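PDB 6BAF: photoreceptor-histidine kinase BphP from Stigmatella aurantiaca DW4/3-1, which probably senses red and far-red light through a bound biliverdin-type bilin and passes the signal on as a histidine kinase. Local coordinates for residues Ile161-Ile173 against Leu185-Arg199. Numbering follows the deposited sequence. Where two conformers were deposited one is given.
With BLR (3-[5-[(Z)-(4-ethenyl-3-methyl-5-oxidanylidene-pyrrol-2-ylidene)methyl]-2-[[5-[(Z)-(3-ethenyl-4-methyl-5-oxidanylidene-pyrrol-2-ylidene)methyl]-3-(3-hydroxy-3-oxopropyl)-4-methyl-1H-pyrrol-2-yl]methyl]-4-methyl-1H-pyrrol-3-yl]propanoic acid), chain B.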
# COMPACT_ATOMS: atom_id res chain seq x y z
N ILE A 161 16.29 1.02 -15.50
CA ILE A 161 15.68 -0.23 -15.94
C ILE A 161 16.72 -0.97 -16.78
O ILE A 161 17.21 -0.44 -17.79
CB ILE A 161 14.41 -0.01 -16.76
CG1 ILE A 161 13.32 0.77 -15.99
CG2 ILE A 161 13.88 -1.37 -17.15
CD1 ILE A 161 12.94 0.14 -14.67
N TYR A 162 17.03 -2.20 -16.40
CA TYR A 162 18.02 -3.02 -17.08
C TYR A 162 17.24 -4.17 -17.70
O TYR A 162 16.71 -5.01 -16.98
CB TYR A 162 19.06 -3.50 -16.08
CG TYR A 162 20.23 -4.26 -16.69
CD1 TYR A 162 21.27 -3.57 -17.33
CD2 TYR A 162 20.30 -5.66 -16.62
CE1 TYR A 162 22.37 -4.26 -17.88
CE2 TYR A 162 21.40 -6.36 -17.17
CZ TYR A 162 22.43 -5.65 -17.79
OH TYR A 162 23.51 -6.31 -18.34
N ARG A 163 17.14 -4.20 -19.01
CA ARG A 163 16.31 -5.18 -19.67
C ARG A 163 17.17 -6.26 -20.33
O ARG A 163 18.18 -5.94 -20.95
CB ARG A 163 15.45 -4.49 -20.74
CG ARG A 163 14.51 -5.47 -21.38
CD ARG A 163 13.79 -4.83 -22.55
NE ARG A 163 12.81 -5.78 -23.07
CZ ARG A 163 11.89 -5.47 -23.98
NH1 ARG A 163 11.81 -4.22 -24.46
NH2 ARG A 163 11.03 -6.41 -24.37
N PHE A 164 16.76 -7.53 -20.19
CA PHE A 164 17.49 -8.67 -20.75
C PHE A 164 17.03 -8.97 -22.16
O PHE A 164 15.83 -8.95 -22.45
CB PHE A 164 17.30 -9.92 -19.88
CG PHE A 164 17.88 -9.81 -18.46
CD1 PHE A 164 19.26 -9.80 -18.24
CD2 PHE A 164 17.03 -9.72 -17.36
CE1 PHE A 164 19.80 -9.67 -16.96
CE2 PHE A 164 17.53 -9.60 -16.04
CZ PHE A 164 18.93 -9.58 -15.82
N ASP A 165 17.97 -9.30 -23.05
CA ASP A 165 17.54 -9.77 -24.35
C ASP A 165 17.49 -11.30 -24.36
O ASP A 165 17.55 -11.95 -23.30
CB ASP A 165 18.46 -9.17 -25.45
CG ASP A 165 19.89 -9.72 -25.41
OD1 ASP A 165 20.19 -10.74 -24.72
OD2 ASP A 165 20.76 -9.10 -26.09
N ALA A 166 17.51 -11.87 -25.56
CA ALA A 166 17.08 -13.24 -25.85
C ALA A 166 17.66 -14.53 -25.17
O ALA A 166 16.90 -15.50 -25.18
CB ALA A 166 17.14 -13.45 -27.36
N GLU A 167 18.84 -14.72 -24.58
CA GLU A 167 20.26 -14.38 -24.76
C GLU A 167 20.92 -13.85 -23.47
O GLU A 167 22.08 -14.18 -23.18
CB GLU A 167 20.53 -13.46 -25.88
CG GLU A 167 22.01 -13.70 -26.18
CD GLU A 167 22.33 -13.78 -27.65
OE1 GLU A 167 21.38 -14.12 -28.40
OE2 GLU A 167 23.52 -13.51 -28.05
N TRP A 168 20.17 -13.05 -22.70
CA TRP A 168 20.49 -12.62 -21.35
C TRP A 168 21.60 -11.58 -21.29
O TRP A 168 22.07 -11.25 -20.19
CB TRP A 168 20.79 -13.79 -20.41
CG TRP A 168 19.62 -14.71 -20.38
CD1 TRP A 168 19.50 -15.90 -21.03
CD2 TRP A 168 18.36 -14.47 -19.72
NE1 TRP A 168 18.26 -16.44 -20.80
CE2 TRP A 168 17.53 -15.58 -20.01
CE3 TRP A 168 17.85 -13.43 -18.91
CZ2 TRP A 168 16.22 -15.70 -19.50
CZ3 TRP A 168 16.55 -13.54 -18.41
CH2 TRP A 168 15.75 -14.67 -18.71
N ASN A 169 21.97 -11.00 -22.43
CA ASN A 169 22.63 -9.71 -22.39
C ASN A 169 21.64 -8.66 -21.88
O ASN A 169 20.43 -8.86 -21.94
CB ASN A 169 23.12 -9.33 -23.79
CG ASN A 169 24.08 -10.38 -24.36
OD1 ASN A 169 25.02 -10.81 -23.67
ND2 ASN A 169 23.82 -10.84 -25.58
N GLY A 170 22.17 -7.56 -21.37
CA GLY A 170 21.32 -6.53 -20.82
C GLY A 170 21.52 -5.18 -21.51
O GLY A 170 22.59 -4.92 -22.07
N SER A 171 20.48 -4.33 -21.45
CA SER A 171 20.50 -2.97 -21.96
C SER A 171 19.92 -2.02 -20.92
O SER A 171 18.88 -2.32 -20.33
CB SER A 171 19.64 -2.85 -23.21
OG SER A 171 20.22 -3.62 -24.23
N VAL A 172 20.58 -0.86 -20.75
CA VAL A 172 20.06 0.22 -19.91
C VAL A 172 19.07 1.01 -20.75
O VAL A 172 19.45 1.87 -21.56
CB VAL A 172 21.17 1.11 -19.39
CG1 VAL A 172 20.57 2.20 -18.48
CG2 VAL A 172 22.22 0.27 -18.64
N ILE A 173 17.78 0.71 -20.59
CA ILE A 173 16.75 1.35 -21.42
C ILE A 173 16.09 2.56 -20.76
O ILE A 173 15.36 3.29 -21.45
CB ILE A 173 15.67 0.33 -21.83
CG1 ILE A 173 14.82 -0.07 -20.61
CG2 ILE A 173 16.30 -0.87 -22.53
CD1 ILE A 173 13.64 -1.03 -20.99
N LEU A 185 22.72 5.29 -19.62
CA LEU A 185 21.59 5.08 -20.52
C LEU A 185 22.07 4.65 -21.90
O LEU A 185 23.02 5.22 -22.45
CB LEU A 185 20.77 6.38 -20.62
CG LEU A 185 19.58 6.34 -21.58
CD1 LEU A 185 18.60 5.26 -21.16
CD2 LEU A 185 18.89 7.71 -21.66
N GLY A 186 21.41 3.64 -22.49
CA GLY A 186 21.80 3.14 -23.80
C GLY A 186 22.91 2.08 -23.81
O GLY A 186 23.06 1.40 -24.82
N LEU A 187 23.69 1.91 -22.72
CA LEU A 187 24.74 0.88 -22.72
C LEU A 187 24.18 -0.54 -22.75
O LEU A 187 23.12 -0.84 -22.18
CB LEU A 187 25.65 1.04 -21.50
CG LEU A 187 26.43 2.33 -21.52
CD1 LEU A 187 27.30 2.38 -20.27
CD2 LEU A 187 27.23 2.36 -22.83
N HIS A 188 24.88 -1.42 -23.45
CA HIS A 188 24.58 -2.84 -23.43
C HIS A 188 25.73 -3.56 -22.72
O HIS A 188 26.86 -3.08 -22.70
CB HIS A 188 24.37 -3.39 -24.84
CG HIS A 188 23.23 -2.76 -25.60
ND1 HIS A 188 22.85 -1.44 -25.44
CD2 HIS A 188 22.41 -3.27 -26.55
CE1 HIS A 188 21.85 -1.17 -26.26
NE2 HIS A 188 21.56 -2.26 -26.94
N PHE A 189 25.42 -4.68 -22.08
CA PHE A 189 26.42 -5.38 -21.29
C PHE A 189 26.28 -6.87 -21.55
O PHE A 189 25.19 -7.34 -21.91
CB PHE A 189 26.29 -5.13 -19.77
CG PHE A 189 26.56 -3.71 -19.34
CD1 PHE A 189 25.59 -2.72 -19.50
CD2 PHE A 189 27.77 -3.37 -18.75
CE1 PHE A 189 25.83 -1.43 -19.10
CE2 PHE A 189 28.02 -2.07 -18.36
CZ PHE A 189 27.03 -1.08 -18.53
N PRO A 190 27.35 -7.65 -21.40
CA PRO A 190 27.24 -9.09 -21.70
C PRO A 190 26.47 -9.84 -20.62
O PRO A 190 26.43 -9.44 -19.46
CB PRO A 190 28.71 -9.56 -21.73
CG PRO A 190 29.44 -8.57 -20.86
CD PRO A 190 28.72 -7.24 -21.07
N ALA A 191 25.93 -11.00 -21.01
CA ALA A 191 25.16 -11.82 -20.07
C ALA A 191 25.95 -12.19 -18.82
O ALA A 191 25.34 -12.39 -17.76
CB ALA A 191 24.67 -13.09 -20.74
N SER A 192 27.28 -12.30 -18.91
CA SER A 192 27.98 -12.80 -17.72
C SER A 192 28.02 -11.78 -16.59
O SER A 192 28.35 -12.16 -15.46
CB SER A 192 29.40 -13.26 -18.06
OG SER A 192 29.97 -12.45 -19.08
N ASP A 193 27.70 -10.51 -16.85
CA ASP A 193 27.73 -9.54 -15.75
C ASP A 193 26.66 -9.82 -14.71
O ASP A 193 26.81 -9.42 -13.55
CB ASP A 193 27.56 -8.13 -16.28
CG ASP A 193 28.79 -7.64 -17.02
OD1 ASP A 193 29.74 -8.43 -17.24
OD2 ASP A 193 28.81 -6.45 -17.39
N ILE A 194 25.60 -10.52 -15.09
CA ILE A 194 24.64 -11.03 -14.11
C ILE A 194 24.51 -12.51 -14.44
O ILE A 194 23.63 -12.89 -15.24
CB ILE A 194 23.30 -10.28 -14.14
CG1 ILE A 194 23.53 -8.76 -14.18
CG2 ILE A 194 22.41 -10.76 -12.95
CD1 ILE A 194 22.22 -7.90 -14.02
N PRO A 195 25.35 -13.35 -13.87
CA PRO A 195 25.49 -14.71 -14.39
C PRO A 195 24.28 -15.55 -14.03
O PRO A 195 23.40 -15.17 -13.26
CB PRO A 195 26.76 -15.24 -13.71
CG PRO A 195 26.85 -14.42 -12.42
CD PRO A 195 26.30 -13.05 -12.79
N ARG A 196 24.28 -16.75 -14.58
CA ARG A 196 23.05 -17.51 -14.70
C ARG A 196 22.50 -17.94 -13.34
O ARG A 196 21.28 -17.93 -13.12
CB ARG A 196 23.29 -18.69 -15.61
CG ARG A 196 22.40 -19.79 -15.34
CD ARG A 196 22.08 -20.38 -16.65
NE ARG A 196 21.71 -21.76 -16.44
CZ ARG A 196 21.07 -22.49 -17.35
NH1 ARG A 196 20.72 -21.91 -18.50
NH2 ARG A 196 20.76 -23.75 -17.09
N GLN A 197 23.35 -18.33 -12.40
CA GLN A 197 22.80 -18.68 -11.10
C GLN A 197 22.27 -17.45 -10.34
O GLN A 197 21.41 -17.60 -9.48
CB GLN A 197 23.84 -19.44 -10.26
CG GLN A 197 24.91 -18.58 -9.56
CD GLN A 197 26.01 -18.07 -10.49
OE1 GLN A 197 25.77 -17.74 -11.67
NE2 GLN A 197 27.23 -18.00 -9.97
N ALA A 198 22.77 -16.25 -10.64
CA ALA A 198 22.18 -15.05 -10.06
C ALA A 198 20.81 -14.80 -10.67
O ALA A 198 19.83 -14.58 -9.94
CB ALA A 198 23.09 -13.83 -10.27
N ARG A 199 20.71 -14.88 -11.99
CA ARG A 199 19.45 -14.67 -12.67
C ARG A 199 18.39 -15.65 -12.19
O ARG A 199 17.22 -15.29 -12.06
CB ARG A 199 19.60 -14.82 -14.16
CG ARG A 199 20.18 -13.66 -14.95
CD ARG A 199 20.17 -14.16 -16.41
NE ARG A 199 21.52 -14.18 -16.85
CZ ARG A 199 22.16 -15.16 -17.46
NH1 ARG A 199 21.60 -16.31 -17.83
NH2 ARG A 199 23.42 -14.91 -17.72
CHA BLR B . 24.95 -9.61 -9.51
NA BLR B . 25.44 -7.86 -11.27
C1A BLR B . 24.69 -8.34 -10.27
C2A BLR B . 23.60 -7.49 -10.02
C3A BLR B . 23.67 -6.48 -10.91
C4A BLR B . 24.83 -6.71 -11.67
CMA BLR B . 22.65 -5.31 -11.02
CAA BLR B . 22.54 -7.72 -8.95
CBA BLR B . 22.99 -7.25 -7.54
CGA BLR B . 22.91 -5.73 -7.39
O1A BLR B . 21.78 -5.19 -7.54
O2A BLR B . 23.94 -5.00 -7.12
CHB BLR B . 25.41 -5.93 -12.83
NB BLR B . 25.08 -3.56 -12.02
C1B BLR B . 25.27 -4.65 -13.05
C2B BLR B . 25.31 -3.98 -14.37
C3B BLR B . 25.15 -2.59 -14.23
C4B BLR B . 24.99 -2.25 -12.79
CMB BLR B . 25.48 -4.66 -15.73
OB BLR B . 24.85 -1.19 -12.29
CAB BLR B . 25.11 -1.63 -15.43
CBB BLR B . 24.81 -0.36 -15.30
NC BLR B . 29.65 -9.97 -12.37
C1C BLR B . 30.69 -9.65 -13.44
C2C BLR B . 31.49 -10.90 -13.60
C3C BLR B . 31.02 -11.94 -12.76
C4C BLR B . 29.87 -11.42 -11.95
CMC BLR B . 32.63 -11.00 -14.59
OC BLR B . 30.84 -8.63 -14.01
CAC BLR B . 31.61 -13.36 -12.66
CBC BLR B . 31.77 -14.14 -13.74
CHD BLR B . 29.20 -12.08 -11.07
ND BLR B . 27.12 -10.40 -10.67
C1D BLR B . 27.94 -11.61 -10.40
C2D BLR B . 27.38 -12.37 -9.30
C3D BLR B . 26.16 -11.68 -8.88
C4D BLR B . 25.95 -10.45 -9.72
CMD BLR B . 27.96 -13.68 -8.73
CAD BLR B . 25.25 -12.11 -7.75
CBD BLR B . 25.61 -11.31 -6.51
CGD BLR B . 24.72 -11.96 -5.46
O1D BLR B . 23.45 -11.90 -5.60
O2D BLR B . 25.27 -12.63 -4.53
O HOH W 1 24.03 -8.68 -18.10
O HOH W 2 22.67 -10.97 -17.51
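Arg-199 and Trp-168 illustrate how a buried arginine can use one flat face and its N-H edge at once. From CB the chain passes CG, 4.4 Å from Phe-164 CZ, and runs on to CD, which rests against Trp-168 CE3 at 3.5 Å. A bend at chi3 (-119°) then lays the guanidinium nearly parallel to the indole, the planes 8° apart. CZ sits against Trp-168 CB, and NH1 lies over the indole face near CG. NE gives a bond to Ile-194 O, meeting that carbonyl almost end-on at 3.0 Å, while NH2 reaches Ala-191 O from above the carbonyl plane; Ile-194 N approaches the same oxygen from the opposite face. An alanine here would take away the flat group lying over the Trp-168 indole and is likely to leave Ile-194 O without its arginine donor, freeing the turn at 191-194 to shift.

Upstream, Gly-170 and Phe-189 form an antiparallel hydrogen-bonded pair, continued by Val-172 N to Leu-187 O (2.9 Å). On the face of Ser-171 and His-188, the serine hydroxyl stands over the centre of the imidazole. Toward the bilin, Phe-189 CB lies 3.3 Å from Tyr-162 OH, and the phenylalanine ring takes BLR CAB over one face. Ile-194 CD1 packs on Tyr-162 CE2 (3.6 Å), and Asp-193 O accepts from BLR NA and, weakly, from ND. This edge strand and its turn thus join the GAF sheet to the bilin pocket; residues 190-195 read Pro-Ala-Ser-Asp-Ile-Pro, the PASDIP motif of phytochromes.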